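Long-range contact in UDP-N-Acetylglucosamine 2-Epimerase (Thermus thermophilus, PDB 1V4V), which probably interconverts UDP-N-acetylglucosamine and UDP-N-acetylmannosamine by inverting the configuration at C2 of the sugar: residues Phe228-Leu239 and Asn256-Glu264. Numbering follows the deposited sequence.
Sequences FPHLTFVYPVHL and NFVLLDPLE
The ring of F257 lies against the first side-chain carbon of F233: CB of F233 stands over its face, 3.6 Å from the ring centroid and almost on the ring normal, a CH-pi contact. The two rings themselves are slid apart and barely overlap, their planes 24° from parallel. At the F257 rim, near the ring plane, CB of Y235 meets CE2 at 3.9 Å, so the phenyl group spans two residues of the neighbouring strand. Its first torsion, chi1 -120°, is eclipsed rather than staggered and swings the ring across toward that strand. With an alanine here, F233 CB and Y235 CB would probably lose their shared apolar cover, leaving a gap over F233 CB and beside Y235 CB. On the sheet face that carries F233, Y235 and F257, CD2 of L259 rests on CB of Y235. V234, P236 and L260 point to the opposite face, where CD1 of L260 meets CG1 of V234 at 3.7 Å and L263 reaches P236; M268 and L271 of helix 265-273 adjoin this side. Between the strands run five backbone hydrogen bonds, from F233 N to N256 O through to V237 N to L260 O. Before them, the amide of N256 reaches over to the turn 228-231 that leads into strand 232-236, ND2 donating to L231 O at 3.0 Å and also to A225 O in the last turn of helix 214-227. Strands 232-236 and 257-260, nearly parallel at 17°, are joined through helix 241-251 in a beta-alpha-beta unit, with 257-260 at the sheet edge, as in the Rossmann-like domains of the GT-B fold.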
loop_
_atom_site.group_PDB
_atom_site.type_symbol
_atom_site.label_atom_id
_atom_site.label_comp_id
_atom_site.label_asym_id
_atom_site.label_seq_id
_atom_site.Cartn_x
_atom_site.Cartn_y
_atom_site.Cartn_z
ATOM N N PHE A 228 29.905 35.654 -31.653
ATOM C CA PHE A 228 29.833 36.257 -30.320
ATOM C C PHE A 228 31.164 36.107 -29.591
ATOM O O PHE A 228 31.264 35.389 -28.596
ATOM C CB PHE A 228 28.727 35.577 -29.509
ATOM C CG PHE A 228 27.361 35.807 -30.065
ATOM C CD1 PHE A 228 26.671 36.977 -29.773
ATOM C CD2 PHE A 228 26.790 34.886 -30.937
ATOM C CE1 PHE A 228 25.425 37.228 -30.348
ATOM C CE2 PHE A 228 25.546 35.130 -31.516
ATOM C CZ PHE A 228 24.869 36.300 -31.220
ATOM N N PRO A 229 32.206 36.793 -30.077
ATOM C CA PRO A 229 33.542 36.735 -29.478
ATOM C C PRO A 229 33.630 37.122 -28.005
ATOM O O PRO A 229 34.544 36.694 -27.309
ATOM C CB PRO A 229 34.364 37.667 -30.376
ATOM C CG PRO A 229 33.347 38.633 -30.899
ATOM C CD PRO A 229 32.183 37.727 -31.215
ATOM N N HIS A 230 32.686 37.924 -27.525
ATOM C CA HIS A 230 32.718 38.350 -26.129
ATOM C C HIS A 230 32.086 37.365 -25.159
ATOM O O HIS A 230 32.110 37.581 -23.946
ATOM C CB HIS A 230 32.043 39.715 -25.974
ATOM C CG HIS A 230 32.730 40.813 -26.717
ATOM N ND1 HIS A 230 34.086 41.048 -26.608
ATOM C CD2 HIS A 230 32.255 41.750 -27.570
ATOM C CE1 HIS A 230 34.413 42.078 -27.362
ATOM N NE2 HIS A 230 33.320 42.524 -27.958
ATOM N N LEU A 231 31.506 36.292 -25.690
ATOM C CA LEU A 231 30.889 35.270 -24.852
ATOM C C LEU A 231 31.784 34.047 -24.816
ATOM O O LEU A 231 32.481 33.752 -25.781
ATOM C CB LEU A 231 29.530 34.842 -25.420
ATOM C CG LEU A 231 28.475 35.918 -25.646
ATOM C CD1 LEU A 231 27.181 35.256 -26.129
ATOM C CD2 LEU A 231 28.236 36.675 -24.362
ATOM N N THR A 232 31.760 33.327 -23.702
ATOM C CA THR A 232 32.547 32.110 -23.595
ATOM C C THR A 232 31.586 30.937 -23.513
ATOM O O THR A 232 30.726 30.896 -22.640
ATOM C CB THR A 232 33.437 32.119 -22.361
ATOM O OG1 THR A 232 34.391 33.182 -22.483
ATOM C CG2 THR A 232 34.170 30.781 -22.228
ATOM N N PHE A 233 31.734 29.997 -24.440
ATOM C CA PHE A 233 30.876 28.815 -24.495
ATOM C C PHE A 233 31.549 27.665 -23.763
ATOM O O PHE A 233 32.603 27.188 -24.179
ATOM C CB PHE A 233 30.593 28.456 -25.960
ATOM C CG PHE A 233 29.842 29.534 -26.706
ATOM C CD1 PHE A 233 30.487 30.703 -27.104
ATOM C CD2 PHE A 233 28.472 29.410 -26.939
ATOM C CE1 PHE A 233 29.786 31.741 -27.718
ATOM C CE2 PHE A 233 27.752 30.437 -27.551
ATOM C CZ PHE A 233 28.411 31.612 -27.944
ATOM N N VAL A 234 30.932 27.236 -22.666
ATOM C CA VAL A 234 31.475 26.161 -21.841
ATOM C C VAL A 234 30.716 24.871 -22.090
ATOM O O VAL A 234 29.509 24.784 -21.852
ATOM C CB VAL A 234 31.416 26.540 -20.356
ATOM C CG1 VAL A 234 32.115 25.474 -19.519
ATOM C CG2 VAL A 234 32.082 27.899 -20.155
ATOM N N TYR A 235 31.455 23.864 -22.546
ATOM C CA TYR A 235 30.892 22.580 -22.918
ATOM C C TYR A 235 31.525 21.360 -22.237
ATOM O O TYR A 235 32.605 20.921 -22.627
ATOM C CB TYR A 235 31.021 22.466 -24.445
ATOM C CG TYR A 235 30.482 21.221 -25.122
ATOM C CD1 TYR A 235 29.729 20.273 -24.433
ATOM C CD2 TYR A 235 30.704 21.018 -26.488
ATOM C CE1 TYR A 235 29.207 19.151 -25.089
ATOM C CE2 TYR A 235 30.191 19.905 -27.149
ATOM C CZ TYR A 235 29.445 18.980 -26.449
ATOM O OH TYR A 235 28.922 17.900 -27.115
ATOM N N PRO A 236 30.869 20.818 -21.198
ATOM C CA PRO A 236 31.404 19.634 -20.511
ATOM C C PRO A 236 31.033 18.471 -21.432
ATOM O O PRO A 236 29.875 18.061 -21.479
ATOM C CB PRO A 236 30.616 19.599 -19.201
ATOM C CG PRO A 236 30.173 21.035 -19.009
ATOM C CD PRO A 236 29.785 21.427 -20.411
ATOM N N VAL A 237 32.004 17.958 -22.178
ATOM C CA VAL A 237 31.746 16.877 -23.125
ATOM C C VAL A 237 31.731 15.482 -22.508
ATOM O O VAL A 237 32.644 15.114 -21.770
ATOM C CB VAL A 237 32.790 16.893 -24.260
ATOM C CG1 VAL A 237 32.376 15.937 -25.372
ATOM C CG2 VAL A 237 32.956 18.300 -24.791
ATOM N N HIS A 238 30.700 14.700 -22.817
ATOM C CA HIS A 238 30.628 13.343 -22.285
ATOM C C HIS A 238 31.836 12.512 -22.725
ATOM O O HIS A 238 32.429 12.764 -23.777
ATOM C CB HIS A 238 29.324 12.665 -22.709
ATOM C CG HIS A 238 28.156 13.023 -21.843
ATOM N ND1 HIS A 238 27.576 14.274 -21.857
ATOM C CD2 HIS A 238 27.495 12.311 -20.901
ATOM C CE1 HIS A 238 26.610 14.317 -20.957
ATOM N NE2 HIS A 238 26.539 13.141 -20.363
ATOM N N LEU A 239 32.193 11.524 -21.908
ATOM C CA LEU A 239 33.349 10.668 -22.170
ATOM C C LEU A 239 33.260 9.741 -23.379
ATOM O O LEU A 239 34.288 9.330 -23.920
ATOM C CB LEU A 239 33.663 9.835 -20.924
ATOM C CG LEU A 239 34.126 10.631 -19.703
ATOM C CD1 LEU A 239 34.244 9.710 -18.502
ATOM C CD2 LEU A 239 35.459 11.296 -20.006
ATOM N N ASN A 256 36.898 30.944 -28.103
ATOM C CA ASN A 256 35.977 31.127 -26.984
ATOM C C ASN A 256 35.110 29.930 -26.595
ATOM O O ASN A 256 34.042 30.087 -25.997
ATOM C CB ASN A 256 35.106 32.370 -27.217
ATOM C CG ASN A 256 34.314 32.301 -28.502
ATOM O OD1 ASN A 256 34.699 31.613 -29.448
ATOM N ND2 ASN A 256 33.206 33.040 -28.552
ATOM N N PHE A 257 35.575 28.737 -26.941
ATOM C CA PHE A 257 34.891 27.520 -26.540
ATOM C C PHE A 257 35.818 26.846 -25.527
ATOM O O PHE A 257 37.035 26.755 -25.743
ATOM C CB PHE A 257 34.669 26.571 -27.722
ATOM C CG PHE A 257 33.216 26.258 -27.985
ATOM C CD1 PHE A 257 32.523 26.912 -28.999
ATOM C CD2 PHE A 257 32.540 25.321 -27.205
ATOM C CE1 PHE A 257 31.174 26.640 -29.240
ATOM C CE2 PHE A 257 31.189 25.039 -27.435
ATOM C CZ PHE A 257 30.507 25.702 -28.455
ATOM N N VAL A 258 35.251 26.403 -24.415
ATOM C CA VAL A 258 36.018 25.704 -23.389
ATOM C C VAL A 258 35.434 24.307 -23.258
ATOM O O VAL A 258 34.277 24.148 -22.864
ATOM C CB VAL A 258 35.924 26.401 -22.013
ATOM C CG1 VAL A 258 36.663 25.573 -20.968
ATOM C CG2 VAL A 258 36.520 27.802 -22.091
ATOM N N LEU A 259 36.224 23.293 -23.600
ATOM C CA LEU A 259 35.754 21.920 -23.492
ATOM C C LEU A 259 36.230 21.322 -22.174
ATOM O O LEU A 259 37.420 21.346 -21.860
ATOM C CB LEU A 259 36.257 21.082 -24.672
ATOM C CG LEU A 259 35.985 21.640 -26.073
ATOM C CD1 LEU A 259 36.346 20.582 -27.111
ATOM C CD2 LEU A 259 34.514 22.025 -26.211
ATOM N N LEU A 260 35.289 20.798 -21.400
ATOM C CA LEU A 260 35.603 20.203 -20.110
ATOM C C LEU A 260 35.106 18.770 -20.028
ATOM O O LEU A 260 34.365 18.305 -20.896
ATOM C CB LEU A 260 34.941 21.011 -18.991
ATOM C CG LEU A 260 35.260 22.506 -18.914
ATOM C CD1 LEU A 260 34.413 23.151 -17.829
ATOM C CD2 LEU A 260 36.742 22.703 -18.633
ATOM N N ASP A 261 35.528 18.074 -18.976
ATOM C CA ASP A 261 35.083 16.710 -18.736
ATOM C C ASP A 261 33.782 16.871 -17.960
ATOM O O ASP A 261 33.520 17.940 -17.406
ATOM C CB ASP A 261 36.103 15.944 -17.883
ATOM C CG ASP A 261 37.304 15.470 -18.686
ATOM O OD1 ASP A 261 38.296 15.031 -18.063
ATOM O OD2 ASP A 261 37.259 15.522 -19.931
ATOM N N PRO A 262 32.947 15.825 -17.917
ATOM C CA PRO A 262 31.674 15.900 -17.191
ATOM C C PRO A 262 31.830 16.484 -15.783
ATOM O O PRO A 262 32.754 16.132 -15.050
ATOM C CB PRO A 262 31.209 14.450 -17.182
ATOM C CG PRO A 262 31.682 13.965 -18.525
ATOM C CD PRO A 262 33.089 14.524 -18.595
ATOM N N LEU A 263 30.916 17.374 -15.414
ATOM C CA LEU A 263 30.957 18.028 -14.111
ATOM C C LEU A 263 30.070 17.345 -13.078
ATOM O O LEU A 263 29.173 16.579 -13.420
ATOM C CB LEU A 263 30.520 19.492 -14.252
ATOM C CG LEU A 263 31.294 20.390 -15.223
ATOM C CD1 LEU A 263 30.579 21.727 -15.355
ATOM C CD2 LEU A 263 32.714 20.587 -14.739
ATOM N N GLU A 264 30.329 17.633 -11.806
ATOM C CA GLU A 264 29.537 17.066 -10.723
ATOM C C GLU A 264 28.251 17.877 -10.630
ATOM O O GLU A 264 28.190 19.009 -11.112
ATOM C CB GLU A 264 30.304 17.140 -9.399
ATOM C CG GLU A 264 31.661 16.458 -9.438
ATOM C CD GLU A 264 32.302 16.341 -8.068
ATOM O OE1 GLU A 264 31.724 15.653 -7.196
ATOM O OE2 GLU A 264 33.383 16.934 -7.861
#